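Local coordinates for IscA (Thermosynechococcus elongatus, PDB 1X0G), which binds a [2Fe-2S] cluster and probably serves as a scaffold for iron-sulfur cluster biosynthesis, at residues I30-Q33 / D39-Y42; A97-G102 / A106-R111. All blocks are in the same frame, centred on the assembly; numbering follows the deposited sequence.

Interaction 1: I30-Q33 / D39-Y42; sequences IQVQ and DWRY
The indole of W40 meets V32 through its six-membered ring: CG2 of the valine comes in obliquely, 3.3 Å from CE3, while the carbonyl carbon of Q33 sits at the ring's edge, close to its plane. W40 of the second subunit meets the same indole with the planes about 55° apart, and L73 of helix 71-74 touches both W40 and V32. The two segments belong to an antiparallel β hairpin, strands 27-34 and 40-46. Chi1 of -66° sets CG of W40 anti to the carbonyl carbon, beside the backbone N, and the ring's turn about the next bond brings CE3 to the valine. Were W40 cut back to an alanine, the CG2 methyl of V32 would probably lose its aromatic partner and a gap open where the second subunit's indole packs. On the other side of the sheet Q33 and R41 run side by side, amide and guanidinium planes steeply inclined, and touch only loosely. R41 has instead a long, weak ion pair with D84 of the third subunit. Backbone bonds fix the pairing of these two residues: Q33 N reaches R41 O at 2.8 Å, rather bent, whereas R41 N meets Q33 O at 2.7 Å with an N-H...O angle of 168°.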
loop_
_atom_site.group_PDB
_atom_site.type_symbol
_atom_site.label_atom_id
_atom_site.label_comp_id
_atom_site.label_asym_id
_atom_site.label_seq_id
_atom_site.Cartn_x
_atom_site.Cartn_y
_atom_site.Cartn_z
ATOM N N ILE C 30 -10.654 6.125 16.314
ATOM C CA ILE C 30 -9.605 5.198 15.927
ATOM C C ILE C 30 -9.868 4.607 14.533
ATOM O O ILE C 30 -11.027 4.258 14.122
ATOM C CB ILE C 30 -9.504 4.080 16.899
ATOM C CG1 ILE C 30 -9.356 4.613 18.281
ATOM C CG2 ILE C 30 -8.176 3.288 16.750
ATOM C CD1 ILE C 30 -9.166 3.430 19.228
ATOM N N GLN C 31 -8.789 4.569 13.765
ATOM C CA GLN C 31 -8.847 3.928 12.448
ATOM C C GLN C 31 -7.426 3.401 12.185
ATOM O O GLN C 31 -6.563 3.595 13.080
ATOM C CB GLN C 31 -9.380 4.889 11.413
ATOM C CG GLN C 31 -8.408 5.803 10.797
ATOM C CD GLN C 31 -9.059 6.721 9.784
ATOM O OE1 GLN C 31 -10.214 6.515 9.395
ATOM N NE2 GLN C 31 -8.354 7.759 9.375
ATOM N N VAL C 32 -7.171 2.760 11.033
ATOM C CA VAL C 32 -5.818 2.346 10.658
ATOM C C VAL C 32 -5.392 2.974 9.380
ATOM O O VAL C 32 -6.190 3.498 8.674
ATOM C CB VAL C 32 -5.734 0.817 10.405
ATOM C CG1 VAL C 32 -6.111 0.073 11.586
ATOM C CG2 VAL C 32 -6.607 0.401 9.230
ATOM N N GLN C 33 -4.135 2.831 9.011
ATOM C CA GLN C 33 -3.611 3.450 7.791
ATOM C C GLN C 33 -2.516 2.519 7.335
ATOM O O GLN C 33 -1.815 2.036 8.174
ATOM C CB GLN C 33 -2.893 4.638 8.253
ATOM C CG GLN C 33 -3.111 5.833 7.477
ATOM C CD GLN C 33 -1.751 6.609 7.338
ATOM O OE1 GLN C 33 -1.019 6.801 8.381
ATOM N NE2 GLN C 33 -1.390 7.045 6.052
ATOM N N ASP C 39 1.749 -3.726 8.702
ATOM C CA ASP C 39 0.750 -3.539 7.655
ATOM C C ASP C 39 -0.021 -2.283 7.890
ATOM O O ASP C 39 -0.315 -1.575 6.975
ATOM C CB ASP C 39 -0.256 -4.713 7.581
ATOM C CG ASP C 39 0.319 -5.986 6.959
ATOM O OD1 ASP C 39 1.080 -6.071 5.930
ATOM O OD2 ASP C 39 -0.110 -6.952 7.591
ATOM N N TRP C 40 -0.398 -2.059 9.131
ATOM C CA TRP C 40 -1.362 -1.034 9.440
ATOM C C TRP C 40 -0.759 -0.246 10.575
ATOM O O TRP C 40 -0.165 -0.854 11.472
ATOM C CB TRP C 40 -2.668 -1.685 9.882
ATOM C CG TRP C 40 -3.392 -2.469 8.806
ATOM C CD1 TRP C 40 -3.546 -3.855 8.751
ATOM C CD2 TRP C 40 -4.052 -1.966 7.642
ATOM N NE1 TRP C 40 -4.265 -4.201 7.659
ATOM C CE2 TRP C 40 -4.612 -3.074 6.968
ATOM C CE3 TRP C 40 -4.298 -0.695 7.147
ATOM C CZ2 TRP C 40 -5.328 -2.950 5.768
ATOM C CZ3 TRP C 40 -4.999 -0.564 5.939
ATOM C CH2 TRP C 40 -5.516 -1.691 5.269
ATOM N N ARG C 41 -0.819 1.071 10.513
ATOM C CA ARG C 41 -0.510 1.921 11.664
ATOM C C ARG C 41 -1.833 2.305 12.237
ATOM O O ARG C 41 -2.794 2.530 11.485
ATOM C CB ARG C 41 0.173 3.164 11.166
ATOM C CG ARG C 41 1.104 3.970 12.130
ATOM C CD ARG C 41 0.682 5.393 11.886
ATOM N NE ARG C 41 0.999 6.464 12.835
ATOM C CZ ARG C 41 2.222 6.752 13.296
ATOM N NH1 ARG C 41 3.297 5.975 12.979
ATOM N NH2 ARG C 41 2.371 7.830 14.105
ATOM N N TYR C 42 -1.941 2.332 13.558
ATOM C CA TYR C 42 -3.112 2.938 14.171
ATOM C C TYR C 42 -3.139 4.397 13.890
ATOM O O TYR C 42 -2.062 5.080 13.755
ATOM C CB TYR C 42 -3.016 2.874 15.654
ATOM C CG TYR C 42 -3.005 1.518 16.113
ATOM C CD1 TYR C 42 -1.814 0.904 16.407
ATOM C CD2 TYR C 42 -4.199 0.816 16.233
ATOM C CE1 TYR C 42 -1.777 -0.407 16.742
ATOM C CE2 TYR C 42 -4.165 -0.514 16.608
ATOM C CZ TYR C 42 -2.943 -1.111 16.833
ATOM O OH TYR C 42 -2.905 -2.398 17.211
#

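Interaction 2: A97-G102 / A106-R111. With FES (Fe2/s2 (inorganic) cluster), chain H.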
loop_
_atom_site.group_PDB
_atom_site.type_symbol
_atom_site.label_atom_id
_atom_site.label_comp_id
_atom_site.label_asym_id
_atom_site.label_seq_id
_atom_site.Cartn_x
_atom_site.Cartn_y
_atom_site.Cartn_z
ATOM N N ALA C 97 -3.612 -8.706 16.245
ATOM C CA ALA C 97 -2.304 -8.463 15.717
ATOM C C ALA C 97 -1.454 -9.714 15.686
ATOM O O ALA C 97 -1.360 -10.437 16.674
ATOM C CB ALA C 97 -1.693 -7.490 16.538
ATOM N N SER C 98 -0.806 -10.004 14.573
ATOM C CA SER C 98 -0.085 -11.262 14.495
ATOM C C SER C 98 1.371 -11.030 14.757
ATOM O O SER C 98 2.080 -11.897 15.184
ATOM C CB SER C 98 -0.292 -11.874 13.137
ATOM O OG SER C 98 0.405 -11.145 12.142
ATOM N N GLN C 99 1.812 -9.820 14.510
ATOM C CA GLN C 99 3.126 -9.311 14.925
ATOM C C GLN C 99 2.855 -7.800 15.195
ATOM O O GLN C 99 1.826 -7.209 14.829
ATOM C CB GLN C 99 4.228 -9.454 13.830
ATOM C CG GLN C 99 4.657 -10.872 13.321
ATOM C CD GLN C 99 4.442 -11.076 11.741
ATOM O OE1 GLN C 99 5.381 -10.898 10.922
ATOM N NE2 GLN C 99 3.189 -11.441 11.338
ATOM N N THR C 100 3.833 -7.168 15.778
ATOM C CA THR C 100 3.701 -5.828 16.110
ATOM C C THR C 100 5.066 -5.290 15.788
ATOM O O THR C 100 6.002 -6.021 15.955
ATOM C CB THR C 100 3.353 -5.860 17.526
ATOM O OG1 THR C 100 1.961 -5.546 17.612
ATOM C CG2 THR C 100 4.237 -4.946 18.337
ATOM N N CYS C 101 5.218 -4.083 15.243
ATOM C CA CYS C 101 6.595 -3.569 14.989
ATOM C C CYS C 101 7.364 -3.281 16.252
ATOM O O CYS C 101 6.794 -3.267 17.359
ATOM C CB CYS C 101 6.563 -2.267 14.252
ATOM S SG CYS C 101 5.797 -1.060 15.276
ATOM N N GLY C 102 8.676 -3.044 16.076
ATOM C CA GLY C 102 9.549 -2.595 17.172
ATOM C C GLY C 102 9.017 -1.476 18.099
ATOM O O GLY C 102 9.231 -1.551 19.301
ATOM N N ALA C 106 2.670 0.098 14.914
ATOM C CA ALA C 106 2.265 -0.618 13.754
ATOM C C ALA C 106 2.057 -2.113 14.048
ATOM O O ALA C 106 2.818 -2.720 14.833
ATOM C CB ALA C 106 3.382 -0.450 12.698
ATOM N N PHE C 107 1.119 -2.750 13.361
ATOM C CA PHE C 107 1.032 -4.198 13.445
ATOM C C PHE C 107 0.736 -4.908 12.142
ATOM O O PHE C 107 0.161 -4.305 11.262
ATOM C CB PHE C 107 -0.046 -4.546 14.371
ATOM C CG PHE C 107 -1.365 -4.097 13.920
ATOM C CD1 PHE C 107 -2.274 -5.005 13.425
ATOM C CD2 PHE C 107 -1.731 -2.782 14.023
ATOM C CE1 PHE C 107 -3.556 -4.620 13.056
ATOM C CE2 PHE C 107 -2.947 -2.381 13.629
ATOM C CZ PHE C 107 -3.895 -3.299 13.157
ATOM N N ARG C 108 1.134 -6.185 12.000
ATOM C CA ARG C 108 0.662 -7.000 10.821
ATOM C C ARG C 108 -0.488 -7.874 11.234
ATOM O O ARG C 108 -0.652 -8.096 12.419
ATOM C CB ARG C 108 1.764 -7.789 10.058
ATOM C CG ARG C 108 3.160 -7.905 10.686
ATOM C CD ARG C 108 4.185 -8.385 9.689
ATOM N NE ARG C 108 5.006 -7.298 9.133
ATOM C CZ ARG C 108 6.321 -7.389 8.821
ATOM N NH1 ARG C 108 7.009 -8.530 9.002
ATOM N NH2 ARG C 108 6.978 -6.318 8.348
ATOM N N VAL C 109 -1.336 -8.293 10.297
ATOM C CA VAL C 109 -2.335 -9.369 10.614
ATOM C C VAL C 109 -2.048 -10.687 9.886
ATOM O O VAL C 109 -1.188 -10.740 8.994
ATOM C CB VAL C 109 -3.773 -8.970 10.345
ATOM C CG1 VAL C 109 -4.302 -8.190 11.513
ATOM C CG2 VAL C 109 -3.848 -8.170 9.072
ATOM N N SER C 110 -2.760 -11.745 10.240
ATOM C CA SER C 110 -2.364 -13.054 9.710
ATOM C C SER C 110 -2.650 -13.168 8.218
ATOM O O SER C 110 -3.614 -12.610 7.744
ATOM C CB SER C 110 -3.084 -14.160 10.452
ATOM O OG SER C 110 -4.479 -13.960 10.300
ATOM N N ARG C 111 -1.827 -13.908 7.482
ATOM C CA ARG C 111 -1.972 -13.992 6.001
ATOM C C ARG C 111 -3.286 -14.650 5.476
ATOM O O ARG C 111 -3.980 -14.040 4.644
ATOM C CB ARG C 111 -0.739 -14.667 5.378
ATOM C CG ARG C 111 0.580 -14.292 6.074
ATOM C CD ARG C 111 1.776 -14.441 5.167
ATOM N NE ARG C 111 2.230 -13.166 4.579
ATOM C CZ ARG C 111 3.314 -13.020 3.795
ATOM N NH1 ARG C 111 4.097 -14.055 3.460
ATOM N NH2 ARG C 111 3.623 -11.817 3.342
HETATM FE FE1 FES H . 7.028 0.894 14.813
HETATM FE FE2 FES H . 8.464 1.430 12.456
HETATM S S1 FES H . 8.842 0.121 14.097
HETATM S S2 FES H . 6.479 1.946 12.938
#
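C101 SG binds FE1 of the [2Fe-2S] cluster at 2.4 Å, and across the contact it is also approached by A106: the backbone N of A106 makes a weak hydrogen bond to the sulfur, and the CB methyl lies 3.6 Å from SG. Within this chain C103 is a further cysteine ligand of the cluster. Chi1 of 64° places SG between the backbone N and carbonyl carbon of C101, turned to the cluster and to A106 alike. The cysteine's own backbone is tied down by C101 N to A106 O, 2.8 Å and nearly straight. These bonds belong to a short antiparallel β hairpin, strands 99-100 and 106-108, whose connecting loop contains C103. One step from the cluster, T100 and F107 form a non-hydrogen-bonded pair, and CB of F107 lies 3.3 Å from Q99 O. A97 CB comes obliquely to the F107 ring. Next, R108 N donates to Q99 O from above the carbonyl plane, while the side chains of Q99 and R108 cross with amide and guanidinium 83° apart; Q99 OE1 lies at the guanidinium edge and takes a weak bond from NH1, 3.5 Å. The other end of that amide is steadied by S98, Q99 NE2 giving a hydrogen bond to OG at 2.9 Å. Farthest out, R108 O receives S98 N at 2.9 Å, almost straight at 174°, together with a weak bond from S98 OG.

Overall arrangement
Interactions 1 and 2 are two hairpins of one mixed sheet, joined where strand 40-46 runs beside strand 106-108; their centres lie 11 Å apart. F107 is the seam: its N is 3.0 Å from W40 O and its O is 3.1 Å from D39 N, probable hydrogen bonds that make a classic β bulge of D39 and W40. The F107 ring also stacks with that of Y42, and D39 OD2 accepts a hydrogen bond from V109 N while forming a salt bridge with R111 of the fourth subunit. Interaction 2 supplies a direct cluster ligand; interaction 1 brings the R41 side chain to about 5 Å from the cluster, nearest atoms. R41 also packs on C101 of the second subunit.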